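Cobalamin biosynthesis protein CobN (Mycobacterium tuberculosis, PDB 7C6O) probably serves as the large, catalytic subunit of the cobaltochelatase that inserts cobalt into the corrin ring during cobalamin biosynthesis. Local coordinates at residues Leu1010-Asp1018 against Glu1195-Arg1203; Leu505-Phe513 against His554-Pro565. All coordinates share one frame; numbering follows the deposited sequence. Where two conformers were deposited one is given.

Contact 1 of 2, residues Leu1010-Asp1018 against Glu1195-Arg1203; sequences LIDSRSWRD and ERLLEAAGR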
loop_
_atom_site.group_PDB
_atom_site.type_symbol
_atom_site.label_atom_id
_atom_site.label_comp_id
_atom_site.label_asym_id
_atom_site.label_seq_id
_atom_site.Cartn_x
_atom_site.Cartn_y
_atom_site.Cartn_z
ATOM N N LEU A 1010 -12.925 18.676 5.394
ATOM C CA LEU A 1010 -13.409 20.049 5.293
ATOM C C LEU A 1010 -14.712 20.118 4.505
ATOM O O LEU A 1010 -15.685 20.744 4.943
ATOM C CB LEU A 1010 -12.341 20.935 4.648
ATOM C CG LEU A 1010 -12.670 22.427 4.605
ATOM C CD1 LEU A 1010 -12.752 23.000 6.020
ATOM C CD2 LEU A 1010 -11.649 23.184 3.770
ATOM N N ILE A 1011 -14.751 19.470 3.337
ATOM C CA ILE A 1011 -15.943 19.519 2.490
ATOM C C ILE A 1011 -17.133 18.884 3.201
ATOM O O ILE A 1011 -18.265 19.375 3.110
ATOM C CB ILE A 1011 -15.656 18.850 1.131
ATOM C CG1 ILE A 1011 -15.189 19.888 0.104
ATOM C CG2 ILE A 1011 -16.886 18.121 0.605
ATOM C CD1 ILE A 1011 -13.937 20.640 0.492
ATOM N N ASP A 1012 -16.895 17.799 3.941
ATOM C CA ASP A 1012 -17.987 17.149 4.659
ATOM C C ASP A 1012 -18.485 17.996 5.823
ATOM O O ASP A 1012 -19.683 17.983 6.125
ATOM C CB ASP A 1012 -17.547 15.768 5.144
ATOM C CG ASP A 1012 -17.537 14.740 4.030
ATOM O OD1 ASP A 1012 -18.043 15.052 2.932
ATOM O OD2 ASP A 1012 -17.024 13.623 4.249
ATOM N N SER A 1013 -17.592 18.741 6.480
ATOM C CA SER A 1013 -18.013 19.629 7.557
ATOM C C SER A 1013 -18.705 20.879 7.038
ATOM O O SER A 1013 -19.472 21.499 7.781
ATOM C CB SER A 1013 -16.813 20.047 8.404
ATOM O OG SER A 1013 -16.080 21.072 7.750
ATOM N N ARG A 1014 -18.429 21.267 5.794
ATOM C CA ARG A 1014 -18.953 22.466 5.148
ATOM C C ARG A 1014 -18.490 23.754 5.820
ATOM O O ARG A 1014 -18.983 24.834 5.480
ATOM C CB ARG A 1014 -20.488 22.439 5.064
ATOM C CG ARG A 1014 -21.050 21.154 4.466
ATOM C CD ARG A 1014 -22.529 21.283 4.127
ATOM N NE ARG A 1014 -23.379 21.369 5.310
ATOM C CZ ARG A 1014 -24.705 21.435 5.267
ATOM N NH1 ARG A 1014 -25.334 21.424 4.098
ATOM N NH2 ARG A 1014 -25.405 21.509 6.390
ATOM N N SER A 1015 -17.536 23.678 6.749
ATOM C CA SER A 1015 -17.094 24.849 7.510
ATOM C C SER A 1015 -15.938 25.562 6.802
ATOM O O SER A 1015 -14.823 25.677 7.314
ATOM C CB SER A 1015 -16.704 24.439 8.926
ATOM O OG SER A 1015 -17.820 23.931 9.637
ATOM N N TRP A 1016 -16.238 26.056 5.602
ATOM C CA TRP A 1016 -15.281 26.785 4.780
ATOM C C TRP A 1016 -16.060 27.727 3.874
ATOM O O TRP A 1016 -17.261 27.551 3.659
ATOM C CB TRP A 1016 -14.406 25.838 3.952
ATOM C CG TRP A 1016 -15.181 25.079 2.914
ATOM C CD1 TRP A 1016 -15.890 23.925 3.095
ATOM C CD2 TRP A 1016 -15.332 25.430 1.533
ATOM N NE1 TRP A 1016 -16.469 23.535 1.909
ATOM C CE2 TRP A 1016 -16.141 24.442 0.936
ATOM C CE3 TRP A 1016 -14.854 26.482 0.743
ATOM C CZ2 TRP A 1016 -16.487 24.478 -0.413
ATOM C CZ3 TRP A 1016 -15.199 26.514 -0.596
ATOM C CH2 TRP A 1016 -16.008 25.520 -1.161
ATOM N N ARG A 1017 -15.368 28.732 3.334
ATOM C CA ARG A 1017 -16.028 29.744 2.517
ATOM C C ARG A 1017 -15.255 30.084 1.244
ATOM O O ARG A 1017 -15.848 30.259 0.176
ATOM C CB ARG A 1017 -16.255 31.013 3.348
ATOM C CG ARG A 1017 -16.309 32.302 2.536
ATOM C CD ARG A 1017 -16.822 33.456 3.380
ATOM N NE ARG A 1017 -16.097 33.583 4.640
ATOM C CZ ARG A 1017 -16.532 34.282 5.683
ATOM N NH1 ARG A 1017 -15.808 34.345 6.792
ATOM N NH2 ARG A 1017 -17.696 34.914 5.620
ATOM N N ASP A 1018 -13.933 30.202 1.337
ATOM C CA ASP A 1018 -13.177 30.722 0.201
ATOM C C ASP A 1018 -11.870 29.950 0.033
ATOM O O ASP A 1018 -11.600 28.967 0.731
ATOM C CB ASP A 1018 -12.944 32.230 0.370
ATOM C CG ASP A 1018 -12.260 32.581 1.683
ATOM O OD1 ASP A 1018 -11.703 31.678 2.348
ATOM O OD2 ASP A 1018 -12.281 33.773 2.052
ATOM N N GLU A 1195 -29.043 17.698 -0.669
ATOM C CA GLU A 1195 -28.382 18.699 0.161
ATOM C C GLU A 1195 -27.120 19.226 -0.512
ATOM O O GLU A 1195 -26.867 20.438 -0.512
ATOM C CB GLU A 1195 -28.055 18.101 1.526
ATOM C CG GLU A 1195 -28.133 19.089 2.672
ATOM C CD GLU A 1195 -27.872 18.432 4.012
ATOM O OE1 GLU A 1195 -26.802 17.809 4.170
ATOM O OE2 GLU A 1195 -28.744 18.527 4.900
ATOM N N ARG A 1196 -26.316 18.334 -1.098
ATOM C CA ARG A 1196 -25.064 18.769 -1.708
ATOM C C ARG A 1196 -25.313 19.631 -2.941
ATOM O O ARG A 1196 -24.605 20.620 -3.165
ATOM C CB ARG A 1196 -24.195 17.563 -2.065
ATOM C CG ARG A 1196 -22.776 17.938 -2.470
ATOM C CD ARG A 1196 -21.972 18.410 -1.269
ATOM N NE ARG A 1196 -21.538 17.286 -0.444
ATOM C CZ ARG A 1196 -20.929 17.410 0.730
ATOM N NH1 ARG A 1196 -20.686 18.615 1.232
ATOM N NH2 ARG A 1196 -20.564 16.329 1.403
ATOM N N LEU A 1197 -26.309 19.274 -3.753
ATOM C CA LEU A 1197 -26.612 20.079 -4.932
ATOM C C LEU A 1197 -27.148 21.449 -4.535
ATOM O O LEU A 1197 -26.810 22.462 -5.160
ATOM C CB LEU A 1197 -27.602 19.338 -5.832
ATOM C CG LEU A 1197 -27.055 18.045 -6.449
ATOM C CD1 LEU A 1197 -28.179 17.130 -6.911
ATOM C CD2 LEU A 1197 -26.113 18.363 -7.606
ATOM N N LEU A 1198 -27.968 21.504 -3.483
ATOM C CA LEU A 1198 -28.392 22.795 -2.955
ATOM C C LEU A 1198 -27.221 23.575 -2.372
ATOM O O LEU A 1198 -27.213 24.809 -2.437
ATOM C CB LEU A 1198 -29.489 22.598 -1.909
ATOM C CG LEU A 1198 -30.860 22.247 -2.482
ATOM C CD1 LEU A 1198 -31.761 21.676 -1.404
ATOM C CD2 LEU A 1198 -31.495 23.479 -3.112
ATOM N N GLU A 1199 -26.222 22.884 -1.809
ATOM C CA GLU A 1199 -25.032 23.587 -1.334
ATOM C C GLU A 1199 -24.244 24.184 -2.495
ATOM O O GLU A 1199 -23.724 25.302 -2.388
ATOM C CB GLU A 1199 -24.140 22.653 -0.512
ATOM C CG GLU A 1199 -22.844 23.323 -0.047
ATOM C CD GLU A 1199 -21.899 22.382 0.683
ATOM O OE1 GLU A 1199 -20.825 22.852 1.116
ATOM O OE2 GLU A 1199 -22.222 21.183 0.821
ATOM N N ALA A 1200 -24.144 23.458 -3.612
ATOM C CA ALA A 1200 -23.455 24.004 -4.778
ATOM C C ALA A 1200 -24.149 25.263 -5.282
ATOM O O ALA A 1200 -23.489 26.228 -5.682
ATOM C CB ALA A 1200 -23.374 22.953 -5.885
ATOM N N ALA A 1201 -25.483 25.273 -5.264
ATOM C CA ALA A 1201 -26.209 26.485 -5.630
ATOM C C ALA A 1201 -25.991 27.588 -4.602
ATOM O O ALA A 1201 -25.802 28.755 -4.964
ATOM C CB ALA A 1201 -27.698 26.180 -5.788
ATOM N N GLY A 1202 -26.005 27.237 -3.313
ATOM C CA GLY A 1202 -25.803 28.241 -2.280
ATOM C C GLY A 1202 -24.443 28.909 -2.366
ATOM O O GLY A 1202 -24.319 30.118 -2.150
ATOM N N ARG A 1203 -23.407 28.135 -2.690
ATOM C CA ARG A 1203 -22.060 28.678 -2.809
ATOM C C ARG A 1203 -21.800 29.348 -4.150
ATOM O O ARG A 1203 -20.747 29.973 -4.316
ATOM C CB ARG A 1203 -21.022 27.572 -2.592
ATOM C CG ARG A 1203 -21.066 26.923 -1.218
ATOM C CD ARG A 1203 -19.935 25.917 -1.045
ATOM N NE ARG A 1203 -19.947 25.304 0.280
ATOM C CZ ARG A 1203 -19.307 25.798 1.335
ATOM N NH1 ARG A 1203 -18.601 26.915 1.218
ATOM N NH2 ARG A 1203 -19.376 25.180 2.507
HETATM O O HOH W 1 -18.605 21.638 1.782
HETATM O O HOH W 2 -24.243 19.793 1.596
HETATM O O HOH W 3 -18.041 28.794 -0.946
#
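Helix 1007-1013 ends where Arg1014 turns to positive phi, and the chain from there to Arg1017 runs past residues 1195-1203 of helix 1187-1203, with Arg1014 and Glu1199 9.0 Å apart between CA atoms. Arg1203 reaches across the contact, its chain extended from CG to NE, and lays its guanidinium flat on the indole of Trp1016, planes 1° apart, with CZ 3.8 Å from the centroid of the five-membered ring: a stacked cation-pi pair. Stacking leaves the edge N-H groups to bond in the guanidinium plane. Arg1203 NH1 gives a nearly straight bond to Trp1016 O (2.9 Å, 166°), NH2 bonds weakly to Arg1014 O, and NE meets the anti lone pair of Glu1199 OE1 at 2.7 Å. Glu1199, with CG anti to its backbone N (chi1 177°), also takes Arg1196 NH1 on the syn side of OE2, so each carboxylate oxygen holds an arginine. Arg1196 NH1 bonds to Ile1011 O at 3.2 Å, NH2 forms a salt bridge with Asp1012 OD1, though the hydrogen bond within it is weak, and NE pairs with Asp1148 of helix 1136-1157. A water joins Ile1011 O, Trp1016 NE1 and Glu1199 OE1. Together they form a salt-bridge network joining the C-terminal end of helix 1007-1013 to the side of helix 1187-1203, whose arginines take up a carbonyl of that last turn and carbonyls of the loop after it.

Contact 2 of 2, residues Leu505-Phe513 against His554-Pro565; sequences LMVQPPRGF and HLGKHGNLEWLP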
loop_
_atom_site.group_PDB
_atom_site.type_symbol
_atom_site.label_atom_id
_atom_site.label_comp_id
_atom_site.label_asym_id
_atom_site.label_seq_id
_atom_site.Cartn_x
_atom_site.Cartn_y
_atom_site.Cartn_z
ATOM N N LEU A 505 -22.179 -7.073 14.493
ATOM C CA LEU A 505 -21.980 -6.190 13.353
ATOM C C LEU A 505 -21.917 -4.767 13.884
ATOM O O LEU A 505 -22.830 -4.322 14.587
ATOM C CB LEU A 505 -23.101 -6.347 12.322
ATOM C CG LEU A 505 -22.950 -7.488 11.306
ATOM C CD1 LEU A 505 -22.990 -8.859 11.977
ATOM C CD2 LEU A 505 -24.013 -7.390 10.216
ATOM N N MET A 506 -20.833 -4.065 13.566
ATOM C CA MET A 506 -20.579 -2.753 14.138
ATOM C C MET A 506 -20.102 -1.805 13.052
ATOM O O MET A 506 -19.276 -2.170 12.213
ATOM C CB MET A 506 -19.531 -2.831 15.262
ATOM C CG MET A 506 -19.226 -1.499 15.933
ATOM S SD MET A 506 -17.945 -1.628 17.202
ATOM C CE MET A 506 -18.825 -2.523 18.473
ATOM N N VAL A 507 -20.635 -0.592 13.066
ATOM C CA VAL A 507 -20.084 0.474 12.244
ATOM C C VAL A 507 -18.823 0.988 12.922
ATOM O O VAL A 507 -18.820 1.250 14.130
ATOM C CB VAL A 507 -21.109 1.597 12.041
ATOM C CG1 VAL A 507 -20.508 2.697 11.191
ATOM C CG2 VAL A 507 -22.375 1.050 11.400
ATOM N N GLN A 508 -17.747 1.104 12.155
ATOM C CA GLN A 508 -16.489 1.595 12.701
ATOM C C GLN A 508 -16.714 2.952 13.364
ATOM O O GLN A 508 -17.392 3.813 12.783
ATOM C CB GLN A 508 -15.446 1.703 11.593
ATOM C CG GLN A 508 -14.018 1.818 12.081
ATOM C CD GLN A 508 -13.018 1.699 10.952
ATOM O OE1 GLN A 508 -13.184 2.311 9.897
ATOM N NE2 GLN A 508 -11.975 0.900 11.164
ATOM N N PRO A 509 -16.196 3.172 14.570
ATOM C CA PRO A 509 -16.473 4.426 15.263
ATOM C C PRO A 509 -15.923 5.600 14.482
ATOM O O PRO A 509 -14.959 5.458 13.708
ATOM C CB PRO A 509 -15.750 4.257 16.607
ATOM C CG PRO A 509 -15.509 2.800 16.747
ATOM C CD PRO A 509 -15.352 2.269 15.366
ATOM N N PRO A 510 -16.504 6.784 14.652
ATOM C CA PRO A 510 -16.062 7.936 13.863
ATOM C C PRO A 510 -14.675 8.407 14.273
ATOM O O PRO A 510 -14.276 8.325 15.438
ATOM C CB PRO A 510 -17.123 9.000 14.164
ATOM C CG PRO A 510 -17.660 8.624 15.490
ATOM C CD PRO A 510 -17.615 7.124 15.557
ATOM N N ARG A 511 -13.942 8.907 13.276
ATOM C CA ARG A 511 -12.586 9.396 13.502
ATOM C C ARG A 511 -12.569 10.565 14.481
ATOM O O ARG A 511 -11.650 10.690 15.299
ATOM C CB ARG A 511 -11.972 9.790 12.160
ATOM C CG ARG A 511 -10.588 10.379 12.231
ATOM C CD ARG A 511 -9.521 9.321 12.432
ATOM N NE ARG A 511 -8.201 9.934 12.376
ATOM C CZ ARG A 511 -7.650 10.598 13.385
ATOM N NH1 ARG A 511 -8.304 10.725 14.533
ATOM N NH2 ARG A 511 -6.448 11.139 13.246
ATOM N N GLY A 512 -13.572 11.436 14.408
ATOM C CA GLY A 512 -13.706 12.542 15.341
ATOM C C GLY A 512 -13.663 13.931 14.733
ATOM O O GLY A 512 -13.873 14.908 15.467
ATOM N N PHE A 513 -13.402 14.082 13.431
ATOM C CA PHE A 513 -13.316 15.420 12.852
ATOM C C PHE A 513 -14.679 16.081 12.699
ATOM O O PHE A 513 -14.751 17.313 12.635
ATOM C CB PHE A 513 -12.602 15.370 11.502
ATOM C CG PHE A 513 -11.129 15.118 11.612
ATOM C CD1 PHE A 513 -10.274 16.125 12.034
ATOM C CD2 PHE A 513 -10.597 13.879 11.300
ATOM C CE1 PHE A 513 -8.914 15.898 12.143
ATOM C CE2 PHE A 513 -9.240 13.645 11.407
ATOM C CZ PHE A 513 -8.397 14.656 11.830
ATOM N N HIS A 554 -13.024 -6.969 8.726
ATOM C CA HIS A 554 -13.386 -5.653 8.213
ATOM C C HIS A 554 -13.713 -5.760 6.731
ATOM O O HIS A 554 -12.910 -6.279 5.951
ATOM C CB HIS A 554 -12.272 -4.630 8.427
ATOM C CG HIS A 554 -12.735 -3.219 8.244
ATOM N ND1 HIS A 554 -12.996 -2.379 9.306
ATOM C CD2 HIS A 554 -13.026 -2.513 7.126
ATOM C CE1 HIS A 554 -13.409 -1.210 8.848
ATOM N NE2 HIS A 554 -13.438 -1.266 7.528
ATOM N N LEU A 555 -14.876 -5.244 6.343
ATOM C CA LEU A 555 -15.411 -5.470 5.004
ATOM C C LEU A 555 -15.001 -4.346 4.054
ATOM O O LEU A 555 -15.543 -3.239 4.115
ATOM C CB LEU A 555 -16.929 -5.612 5.061
ATOM C CG LEU A 555 -17.374 -6.996 5.528
ATOM C CD1 LEU A 555 -18.885 -7.124 5.471
ATOM C CD2 LEU A 555 -16.702 -8.071 4.686
ATOM N N GLY A 556 -14.049 -4.640 3.170
ATOM C CA GLY A 556 -13.781 -3.795 2.026
ATOM C C GLY A 556 -12.844 -2.632 2.311
ATOM O O GLY A 556 -12.574 -2.253 3.453
ATOM N N LYS A 557 -12.358 -2.040 1.218
ATOM C CA LYS A 557 -11.418 -0.924 1.278
ATOM C C LYS A 557 -12.167 0.391 1.469
ATOM O O LYS A 557 -12.969 0.774 0.609
ATOM C CB LYS A 557 -10.584 -0.876 -0.003
ATOM C CG LYS A 557 -9.622 0.304 -0.098
ATOM C CD LYS A 557 -10.132 1.404 -1.004
ATOM C CE LYS A 557 -9.089 2.496 -1.184
ATOM N NZ LYS A 557 -9.633 3.696 -1.880
ATOM N N HIS A 558 -11.917 1.092 2.580
ATOM C CA HIS A 558 -11.118 0.627 3.718
ATOM C C HIS A 558 -11.592 1.359 4.970
ATOM O O HIS A 558 -12.314 2.351 4.872
ATOM C CB HIS A 558 -9.614 0.869 3.514
ATOM C CG HIS A 558 -9.254 2.300 3.254
ATOM N ND1 HIS A 558 -8.734 2.726 2.050
ATOM C CD2 HIS A 558 -9.328 3.399 4.041
ATOM C CE1 HIS A 558 -8.509 4.027 2.106
ATOM N NE2 HIS A 558 -8.861 4.460 3.303
ATOM N N GLY A 559 -11.168 0.879 6.144
ATOM C CA GLY A 559 -11.492 1.529 7.397
ATOM C C GLY A 559 -10.440 2.544 7.816
ATOM O O GLY A 559 -9.483 2.829 7.099
ATOM N N ASN A 560 -10.628 3.096 9.019
ATOM C CA ASN A 560 -9.751 4.149 9.512
ATOM C C ASN A 560 -8.768 3.692 10.581
ATOM O O ASN A 560 -7.861 4.459 10.922
ATOM C CB ASN A 560 -10.574 5.331 10.057
ATOM C CG ASN A 560 -11.521 4.938 11.188
ATOM O OD1 ASN A 560 -11.308 3.956 11.899
ATOM N ND2 ASN A 560 -12.578 5.727 11.363
ATOM N N LEU A 561 -8.913 2.480 11.121
ATOM C CA LEU A 561 -8.036 2.058 12.212
ATOM C C LEU A 561 -6.575 2.048 11.776
ATOM O O LEU A 561 -5.701 2.565 12.483
ATOM C CB LEU A 561 -8.454 0.681 12.730
ATOM C CG LEU A 561 -7.669 0.186 13.952
ATOM C CD1 LEU A 561 -8.582 -0.537 14.929
ATOM C CD2 LEU A 561 -6.509 -0.718 13.547
ATOM N N GLU A 562 -6.291 1.464 10.610
ATOM C CA GLU A 562 -4.911 1.403 10.139
ATOM C C GLU A 562 -4.387 2.754 9.668
ATOM O O GLU A 562 -3.236 2.828 9.224
ATOM C CB GLU A 562 -4.777 0.365 9.019
ATOM C CG GLU A 562 -5.535 0.684 7.730
ATOM C CD GLU A 562 -6.976 0.181 7.731
ATOM O OE1 GLU A 562 -7.592 0.098 8.814
ATOM O OE2 GLU A 562 -7.492 -0.135 6.637
ATOM N N TRP A 563 -5.187 3.818 9.766
ATOM C CA TRP A 563 -4.755 5.159 9.396
ATOM C C TRP A 563 -4.715 6.106 10.588
ATOM O O TRP A 563 -4.543 7.315 10.398
ATOM C CB TRP A 563 -5.663 5.718 8.296
ATOM C CG TRP A 563 -5.623 4.883 7.056
ATOM C CD1 TRP A 563 -6.479 3.874 6.718
ATOM C CD2 TRP A 563 -4.656 4.961 6.002
ATOM N NE1 TRP A 563 -6.109 3.327 5.509
ATOM C CE2 TRP A 563 -4.993 3.977 5.051
ATOM C CE3 TRP A 563 -3.539 5.770 5.768
ATOM C CZ2 TRP A 563 -4.256 3.781 3.884
ATOM C CZ3 TRP A 563 -2.808 5.575 4.607
ATOM C CH2 TRP A 563 -3.171 4.588 3.681
ATOM N N LEU A 564 -4.864 5.589 11.806
ATOM C CA LEU A 564 -4.783 6.416 12.995
ATOM C C LEU A 564 -3.351 6.904 13.205
ATOM O O LEU A 564 -2.395 6.274 12.742
ATOM C CB LEU A 564 -5.255 5.636 14.220
ATOM C CG LEU A 564 -6.735 5.253 14.290
ATOM C CD1 LEU A 564 -7.002 4.449 15.551
ATOM C CD2 LEU A 564 -7.619 6.491 14.239
ATOM N N PRO A 565 -3.178 8.033 13.894
ATOM C CA PRO A 565 -1.825 8.546 14.128
ATOM C C PRO A 565 -0.966 7.552 14.896
ATOM O O PRO A 565 -1.441 6.817 15.766
ATOM C CB PRO A 565 -2.062 9.826 14.941
ATOM C CG PRO A 565 -3.438 10.252 14.563
ATOM C CD PRO A 565 -4.212 8.974 14.360
HETATM O O HOH W 4 -10.099 -0.612 9.586
#
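Gln508 sends its side chain from the end of strand 503-507 into the loop that follows strand 551-555. CB already points toward that loop; CG stands anti to the backbone N (chi1 -163°) and the chain runs on extended, so that the amide is carried across to Gly559 and Asn560. CG comes first, 3.5 Å from Asn560 OD1. CD passes closer, at 3.0 Å from the same oxygen, as the two side chains slide past each other in opposite directions with their amide planes 19° apart. At the tip, OE1 accepts from Asn560 N at 2.8 Å (153°), the donor tilted from the carbonyl plane, and rests against Gly559 CA. NE2 lies 3.4 Å from His554 CE1 and donates to a water that in turn donates to Glu562 OE1; Tyr536 OH is a further partner. Strands 503-507 and 551-555 lie either side of strand 369-373, both parallel to it, and the contact joins the loops that leave them in one mixed sheet. The backbone of Gly559 passes so near Gln508 and His554 that there is no room for a CB. Asn560 OD1 is held by Tyr532 OH, while its ND2 makes a weak bond to Pro509 O (3.4 Å). Further along, Arg511 bends at chi2 and its guanidinium is sandwiched: Phe513 CE2 lies over one face and Leu564 CD2 over the opposite one, 3.9 Å from Arg511 CD, while NH2 approaches Pro565 CD at 3.3 Å. Arg511 NH1 bonds to Leu526 O.

How the contacts relate
Contact 2 closes before contact 1 opens along the chain, and the two sit with centres 24 Å apart, their nearest atoms about 5 Å from each other without touching. Helices 517-522 and 1019-1030 bridge the gap. Tyr521, a few residues past the first segment of contact 2, bonds to Ser1015 O and packs on Trp1016, while Phe513 of contact 2 meets the ring of Trp1029. Contact 2 is the deeper, about 16 Å from the centre of the chain, against about 31 Å for contact 1. Neither contact includes Asp125 or Ser127, the residues at the sodium ion, and both fall within the CobN/magnesium chelatase family region.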